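Local coordinates for protein N-acetylglucosamine-specific lectin (Saxidomus purpuratus, PDB 6A7T) that probably binds carbohydrate, N-acetylglucosamine in particular, as a bivalve C-type lectin whose sugar recognition does not depend on calcium, at residues A[53-65]-A[146-158]. Residues are numbered along the deposited sequence; the frame is centred on the assembly and turned at random.
Sequences TFCESQNAALVTV and TKGPSICETDCSE. With CA (calcium ion), chain C.
The C-type lectin fold is pinned here by its characteristic disulfide between the first long helix and the last strand, Cys-55 to Cys-152, joining helix 48-57 to strand 148-154. The two SG atoms are 2.1 Å apart, with a torsion of -79° about the S-S bond. With both SG atoms anti to their carbonyl carbons, the two sulfurs meet between the helix and the strand. Cys-152 SG also meets the Phe-54 ring obliquely, 4.1 Å from CD2. Arg-46 makes a cation-pi contact with the same ring.

After the helix the chain turns back as strand 61-62, an outer strand of the antiparallel sheet next to 148-154. Ala-61 and Glu-153 form a hydrogen-bonded pair. The bond from Glu-153 N to Ala-61 O is short and nearly straight, 2.8 Å and 171°. The return bond from Ala-61 N to Glu-153 O is more bent. Val-63 N then donates to Ile-151 O at 2.9 Å. Val-63 and Ile-151 lie side by side, with CG1 of the valine 3.7 Å from CB of the isoleucine. Ala-60 CB packs on Cys-152 CB and Thr-154 CB.

The same pairing brings two ligands, Thr-64 and Glu-153, to a calcium site. The Glu-153 side chain is extended, with CG anti to the backbone N (chi1 -179°), and it crosses the Val-63 side chain at about a right angle. This carries the carboxylate to the calcium ion, which it binds through both oxygens. Thr-64 O binds the ion at 2.4 Å. Glu-66, Glu-70 and two waters are further ligands. The carboxylate is gripped at both oxygens by protein donors as well: Ser-37 OG bonds to OE2, and Thr-64 N reaches OE1 at 3.2 Å, nearly along its C-O axis.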
ATOM      1  N   THR A  53       0.958 -22.423  -7.412  1.00  7.89           N
ATOM      2  CA  THR A  53       0.403 -23.271  -6.367  1.00  9.17           C
ATOM      3  C   THR A  53       0.924 -22.869  -4.991  1.00  8.89           C
ATOM      4  O   THR A  53       0.165 -22.785  -3.989  1.00  9.91           O
ATOM      5  CB  THR A  53       0.710 -24.746  -6.672  1.00 10.51           C
ATOM      6  OG1 THR A  53      -0.012 -24.995  -7.873  1.00 13.69           O
ATOM      7  CG2 THR A  53       0.209 -25.656  -5.572  1.00 13.51           C
ATOM      8  N   PHE A  54       2.215 -22.620  -4.911  1.00  7.92           N
ATOM      9  CA  PHE A  54       2.841 -22.304  -3.665  1.00  7.44           C
ATOM     10  C   PHE A  54       2.304 -20.984  -3.132  1.00  7.62           C
ATOM     11  O   PHE A  54       1.927 -20.917  -1.975  1.00  7.63           O
ATOM     12  CB  PHE A  54       4.357 -22.220  -3.787  1.00  8.46           C
ATOM     13  CG  PHE A  54       4.987 -21.663  -2.550  1.00  8.48           C
ATOM     14  CD1 PHE A  54       4.958 -22.392  -1.367  1.00  9.81           C
ATOM     15  CD2 PHE A  54       5.535 -20.395  -2.540  1.00  8.67           C
ATOM     16  CE1 PHE A  54       5.500 -21.858  -0.206  1.00 10.24           C
ATOM     17  CE2 PHE A  54       6.067 -19.864  -1.366  1.00  9.53           C
ATOM     18  CZ  PHE A  54       6.078 -20.607  -0.214  1.00 10.28           C
ATOM     19  N   CYS A  55       2.228 -19.957  -3.978  1.00  6.55           N
ATOM     20  CA  CYS A  55       1.691 -18.695  -3.494  1.00  6.92           C
ATOM     21  C   CYS A  55       0.253 -18.894  -2.989  1.00  7.15           C
ATOM     22  O   CYS A  55      -0.097 -18.325  -1.975  1.00  6.35           O
ATOM     23  CB  CYS A  55       1.789 -17.611  -4.556  1.00  7.32           C
ATOM     24  SG  CYS A  55       3.481 -17.130  -4.917  1.00  7.94           S
ATOM     25  N   GLU A  56      -0.582 -19.684  -3.708  1.00  7.26           N
ATOM     26  CA  GLU A  56      -1.954 -19.992  -3.281  1.00  9.10           C
ATOM     27  C   GLU A  56      -1.950 -20.616  -1.886  1.00  8.92           C
ATOM     28  O   GLU A  56      -2.811 -20.253  -1.035  1.00 11.03           O
ATOM     29  CB  GLU A  56      -2.621 -20.912  -4.295  1.00  9.84           C
ATOM     30  CG  GLU A  56      -2.952 -20.202  -5.610  1.00 12.90           C
ATOM     31  CD  GLU A  56      -3.296 -21.107  -6.798  1.00 15.10           C
ATOM     32  OE1 GLU A  56      -3.364 -22.355  -6.628  1.00 19.04           O
ATOM     33  OE2 GLU A  56      -3.496 -20.574  -7.878  1.00 18.01           O
ATOM     34  N   SER A  57      -1.008 -21.537  -1.638  1.00  9.66           N
ATOM     35  CA  SER A  57      -0.888 -22.244  -0.352  1.00  9.58           C
ATOM     36  C   SER A  57      -0.609 -21.236   0.776  1.00  9.85           C
ATOM     37  O   SER A  57      -0.948 -21.553   1.947  1.00 12.13           O
ATOM     38  CB  SER A  57       0.172 -23.304  -0.414  1.00  9.44           C
ATOM     39  OG  SER A  57       1.461 -22.797  -0.159  1.00 11.00           O
ATOM     40  N   GLN A  58      -0.069 -20.043   0.449  1.00  8.77           N
ATOM     41  CA  GLN A  58       0.298 -18.973   1.429  1.00  8.88           C
ATOM     42  C   GLN A  58      -0.801 -17.930   1.556  1.00  8.25           C
ATOM     43  O   GLN A  58      -0.534 -16.808   2.058  1.00 10.20           O
ATOM     44  CB  GLN A  58       1.657 -18.345   1.104  1.00  8.98           C
ATOM     45  CG  GLN A  58       2.783 -19.397   1.006  1.00  9.73           C
ATOM     46  CD  GLN A  58       2.919 -20.195   2.283  1.00 11.50           C
ATOM     47  OE1 GLN A  58       2.604 -21.399   2.350  1.00 14.56           O
ATOM     48  NE2 GLN A  58       3.291 -19.486   3.337  1.00 12.61           N
ATOM     49  N   ASN A  59      -2.022 -18.238   1.123  1.00  9.42           N
ATOM     50  CA  ASN A  59      -3.095 -17.255   1.125  1.00  9.66           C
ATOM     51  C   ASN A  59      -2.692 -16.001   0.347  1.00  9.11           C
ATOM     52  O   ASN A  59      -3.002 -14.851   0.702  1.00 10.75           O
ATOM     53  CB  ASN A  59      -3.458 -16.858   2.567  1.00 12.78           C
ATOM     54  CG  ASN A  59      -4.777 -16.129   2.662  1.00 16.49           C
ATOM     55  OD1 ASN A  59      -5.774 -16.608   2.129  1.00 24.56           O
ATOM     56  ND2 ASN A  59      -4.787 -14.981   3.339  1.00 16.24           N
ATOM     57  N   ALA A  60      -2.075 -16.248  -0.793  1.00  7.82           N
ATOM     58  CA  ALA A  60      -1.494 -15.224  -1.633  1.00  7.03           C
ATOM     59  C   ALA A  60      -1.609 -15.693  -3.087  1.00  6.97           C
ATOM     60  O   ALA A  60      -2.305 -16.630  -3.397  1.00  7.49           O
ATOM     61  CB  ALA A  60      -0.056 -15.056  -1.203  1.00  7.18           C
ATOM     62  N   ALA A  61      -0.901 -15.013  -3.958  1.00  6.65           N
ATOM     63  CA  ALA A  61      -0.826 -15.359  -5.381  1.00  6.68           C
ATOM     64  C   ALA A  61       0.468 -14.807  -5.934  1.00  6.32           C
ATOM     65  O   ALA A  61       1.023 -13.902  -5.368  1.00  6.58           O
ATOM     66  CB  ALA A  61      -2.003 -14.771  -6.120  1.00  6.81           C
ATOM     67  N   LEU A  62       0.946 -15.380  -7.047  1.00  5.71           N
ATOM     68  CA  LEU A  62       2.109 -14.772  -7.693  1.00  5.73           C
ATOM     69  C   LEU A  62       1.799 -13.285  -7.971  1.00  5.80           C
ATOM     70  O   LEU A  62       0.673 -12.910  -8.345  1.00  6.15           O
ATOM     71  CB  LEU A  62       2.429 -15.537  -8.984  1.00  5.97           C
ATOM     72  CG  LEU A  62       3.138 -16.870  -8.856  1.00  5.68           C
ATOM     73  CD1 LEU A  62       3.066 -17.629 -10.170  1.00  6.33           C
ATOM     74  CD2 LEU A  62       4.562 -16.662  -8.394  1.00  6.47           C
ATOM     75  N   VAL A  63       2.816 -12.428  -7.747  1.00  5.67           N
ATOM     76  CA  VAL A  63       2.690 -10.998  -7.812  1.00  6.47           C
ATOM     77  C   VAL A  63       2.177 -10.524  -9.171  1.00  6.48           C
ATOM     78  O   VAL A  63       2.575 -11.019 -10.182  1.00  6.91           O
ATOM     79  CB  VAL A  63       4.026 -10.321  -7.467  1.00  6.78           C
ATOM     80  CG1 VAL A  63       5.095 -10.615  -8.501  1.00  7.08           C
ATOM     81  CG2 VAL A  63       3.834  -8.830  -7.236  1.00  7.41           C
ATOM     82  N   THR A  64       1.273  -9.550  -9.141  1.00  7.71           N
ATOM     83  CA  THR A  64       0.800  -8.867 -10.353  1.00  9.11           C
ATOM     84  C   THR A  64       1.234  -7.404 -10.219  1.00  9.76           C
ATOM     85  O   THR A  64       1.262  -6.907  -9.138  1.00  9.30           O
ATOM     86  CB  THR A  64      -0.708  -9.040 -10.484  1.00 10.25           C
ATOM     87  OG1 THR A  64      -1.273  -8.451  -9.323  1.00 10.69           O
ATOM     88  CG2 THR A  64      -1.060 -10.502 -10.584  1.00  9.85           C
ATOM     89  N   VAL A  65       1.695  -6.807 -11.340  1.00 11.56           N
ATOM     90  CA  VAL A  65       2.432  -5.517 -11.285  1.00 12.35           C
ATOM     91  C   VAL A  65       1.648  -4.475 -12.084  1.00 13.75           C
ATOM     92  O   VAL A  65       1.806  -4.391 -13.304  1.00 14.77           O
ATOM     93  CB  VAL A  65       3.880  -5.653 -11.771  1.00 12.40           C
ATOM     94  CG1 VAL A  65       4.660  -4.354 -11.514  1.00 11.80           C
ATOM     95  CG2 VAL A  65       4.580  -6.849 -11.131  1.00 12.60           C
ATOM     96  N   THR A 146      10.980 -25.405 -15.471  1.00 13.63           N
ATOM     97  CA  THR A 146      12.088 -24.491 -15.261  1.00 14.22           C
ATOM     98  C   THR A 146      11.954 -23.888 -13.867  1.00 14.73           C
ATOM     99  O   THR A 146      11.008 -23.150 -13.601  1.00 15.61           O
ATOM    100  CB  THR A 146      12.158 -23.432 -16.345  1.00 14.35           C
ATOM    101  OG1 THR A 146      12.189 -24.093 -17.619  1.00 14.92           O
ATOM    102  CG2 THR A 146      13.327 -22.486 -16.153  1.00 14.40           C
ATOM    103  N   LYS A 147      12.909 -24.216 -13.003  1.00 14.70           N
ATOM    104  CA  LYS A 147      12.727 -24.043 -11.558  1.00 15.27           C
ATOM    105  C   LYS A 147      13.455 -22.778 -11.141  1.00 15.45           C
ATOM    106  O   LYS A 147      14.648 -22.737 -11.279  1.00 16.18           O
ATOM    107  CB  LYS A 147      13.266 -25.227 -10.749  1.00 16.21           C
ATOM    108  CG  LYS A 147      12.463 -26.514 -10.873  1.00 16.82           C
ATOM    109  CD  LYS A 147      12.980 -27.610  -9.950  1.00 20.31           C
ATOM    110  CE  LYS A 147      12.327 -28.941 -10.187  1.00 21.94           C
ATOM    111  NZ  LYS A 147      12.997 -30.000  -9.404  1.00 27.21           N
ATOM    112  N   GLY A 148      12.726 -21.795 -10.583  1.00 12.60           N
ATOM    113  CA  GLY A 148      13.323 -20.593 -10.090  1.00 11.94           C
ATOM    114  C   GLY A 148      12.582 -20.084  -8.856  1.00 10.87           C
ATOM    115  O   GLY A 148      11.528 -20.630  -8.495  1.00  9.18           O
ATOM    116  N   PRO A 149      13.106 -19.012  -8.235  1.00  9.29           N
ATOM    117  CA  PRO A 149      12.451 -18.384  -7.080  1.00  9.04           C
ATOM    118  C   PRO A 149      11.214 -17.664  -7.638  1.00  8.62           C
ATOM    119  O   PRO A 149      11.049 -17.526  -8.843  1.00  8.38           O
ATOM    120  CB  PRO A 149      13.557 -17.454  -6.520  1.00  9.48           C
ATOM    121  CG  PRO A 149      14.263 -17.012  -7.755  1.00  9.27           C
ATOM    122  CD  PRO A 149      14.287 -18.232  -8.661  1.00  9.62           C
ATOM    123  N   SER A 150      10.418 -17.118  -6.741  1.00  7.69           N
ATOM    124  CA  SER A 150       9.135 -16.494  -7.155  1.00  7.81           C
ATOM    125  C   SER A 150       8.769 -15.423  -6.140  1.00  7.71           C
ATOM    126  O   SER A 150       9.391 -15.341  -5.079  1.00  8.80           O
ATOM    127  CB  SER A 150       8.050 -17.526  -7.292  1.00  8.50           C
ATOM    128  OG  SER A 150       7.745 -18.204  -6.074  1.00  8.94           O
ATOM    129  N   ILE A 151       7.800 -14.613  -6.525  1.00  7.13           N
ATOM    130  CA  ILE A 151       7.324 -13.486  -5.681  1.00  7.49           C
ATOM    131  C   ILE A 151       5.816 -13.636  -5.465  1.00  6.84           C
ATOM    132  O   ILE A 151       5.058 -13.652  -6.427  1.00  5.97           O
ATOM    133  CB  ILE A 151       7.666 -12.118  -6.291  1.00  8.45           C
ATOM    134  CG1 ILE A 151       9.160 -12.011  -6.598  1.00  8.62           C
ATOM    135  CG2 ILE A 151       7.226 -11.003  -5.364  1.00  9.09           C
ATOM    136  CD1 ILE A 151       9.555 -10.933  -7.566  1.00  9.39           C
ATOM    137  N   CYS A 152       5.414 -13.773  -4.195  1.00  6.92           N
ATOM    138  CA  CYS A 152       3.992 -13.885  -3.838  1.00  7.59           C
ATOM    139  C   CYS A 152       3.508 -12.521  -3.309  1.00  7.45           C
ATOM    140  O   CYS A 152       4.304 -11.781  -2.731  1.00  8.57           O
ATOM    141  CB  CYS A 152       3.683 -14.889  -2.747  1.00  8.30           C
ATOM    142  SG  CYS A 152       4.300 -16.555  -3.069  1.00  9.25           S
ATOM    143  N   GLU A 153       2.259 -12.177  -3.618  1.00  6.79           N
ATOM    144  CA  GLU A 153       1.623 -10.938  -3.159  1.00  7.39           C
ATOM    145  C   GLU A 153       0.317 -11.312  -2.444  1.00  7.47           C
ATOM    146  O   GLU A 153      -0.440 -12.081  -2.969  1.00  8.22           O
ATOM    147  CB  GLU A 153       1.406 -10.011  -4.343  1.00  8.15           C
ATOM    148  CG  GLU A 153       0.769  -8.667  -3.987  1.00  8.36           C
ATOM    149  CD  GLU A 153       0.437  -7.742  -5.154  1.00  9.00           C
ATOM    150  OE1 GLU A 153       0.435  -8.187  -6.348  1.00  9.44           O
ATOM    151  OE2 GLU A 153       0.128  -6.583  -4.863  1.00 10.53           O
ATOM    152  N   THR A 154       0.050 -10.707  -1.278  1.00  9.10           N
ATOM    153  CA  THR A 154      -1.264 -10.846  -0.634  1.00 10.23           C
ATOM    154  C   THR A 154      -1.787  -9.454  -0.276  1.00 11.30           C
ATOM    155  O   THR A 154      -0.998  -8.543   0.054  1.00 10.63           O
ATOM    156  CB  THR A 154      -1.204 -11.732   0.619  1.00 12.14           C
ATOM    157  OG1 THR A 154      -2.531 -11.900   1.119  1.00 12.79           O
ATOM    158  CG2 THR A 154      -0.286 -11.178   1.679  1.00 12.07           C
ATOM    159  N   ASP A 155      -3.112  -9.303  -0.309  1.00 12.56           N
ATOM    160  CA  ASP A 155      -3.712  -8.036   0.167  1.00 15.07           C
ATOM    161  C   ASP A 155      -4.484  -8.282   1.467  1.00 14.30           C
ATOM    162  O   ASP A 155      -5.213  -7.385   1.967  1.00 14.20           O
ATOM    163  CB  ASP A 155      -4.632  -7.427  -0.887  1.00 19.21           C
ATOM    164  CG  ASP A 155      -5.917  -8.199  -1.073  1.00 22.21           C
ATOM    165  OD1 ASP A 155      -6.083  -9.296  -0.448  1.00 25.11           O
ATOM    166  OD2 ASP A 155      -6.768  -7.706  -1.845  1.00 30.34           O
ATOM    167  N   CYS A 156      -4.311  -9.467   2.035  1.00 13.23           N
ATOM    168  CA  CYS A 156      -4.862  -9.813   3.366  1.00 15.68           C
ATOM    169  C   CYS A 156      -6.399  -9.733   3.372  1.00 17.06           C
ATOM    170  O   CYS A 156      -6.990  -9.565   4.432  1.00 20.28           O
ATOM    171  CB  CYS A 156      -4.294  -8.895   4.442  1.00 15.50           C
ATOM    172  SG  CYS A 156      -2.492  -8.954   4.640  1.00 16.11           S
ATOM    173  N   SER A 157      -7.063  -9.883   2.232  1.00 19.34           N
ATOM    174  CA  SER A 157      -8.537  -9.771   2.221  1.00 25.46           C
ATOM    175  C   SER A 157      -9.157 -11.048   2.810  1.00 30.76           C
ATOM    176  O   SER A 157      -8.631 -12.131   2.580  1.00 31.92           O
ATOM    177  CB  SER A 157      -9.043  -9.469   0.837  1.00 26.05           C
ATOM    178  OG  SER A 157      -8.570 -10.436  -0.066  1.00 29.14           O
ATOM    179  N   GLU A 158     -10.223 -10.867   3.615  1.00 34.61           N
ATOM    180  CA  GLU A 158     -11.015 -11.908   4.315  1.00 44.13           C
ATOM    181  C   GLU A 158     -10.191 -13.190   4.498  1.00 46.70           C
ATOM    182  O   GLU A 158      -9.794 -13.541   5.620  1.00 56.91           O
ATOM    183  CB  GLU A 158     -12.314 -12.193   3.551  1.00 48.47           C
ATOM    184  CG  GLU A 158     -12.084 -12.761   2.162  1.00 54.11           C
ATOM    185  CD  GLU A 158     -13.029 -13.884   1.782  1.00 63.75           C
ATOM    186  OE1 GLU A 158     -12.550 -14.891   1.202  1.00 69.41           O
ATOM    187  OE2 GLU A 158     -14.241 -13.752   2.064  1.00 69.56           O
TER
HETATM  188 CA    CA C 201       0.090  -5.865  -7.335  1.00 11.63          CA
HETATM  189  O   HOH W   1      -2.629 -13.066   3.833  1.00 15.16           O
HETATM  190  O   HOH W   2      -0.856  -3.878  -6.202  1.00 15.55           O
HETATM  191  O   HOH W   3      -2.239  -6.654  -6.965  1.00 11.13           O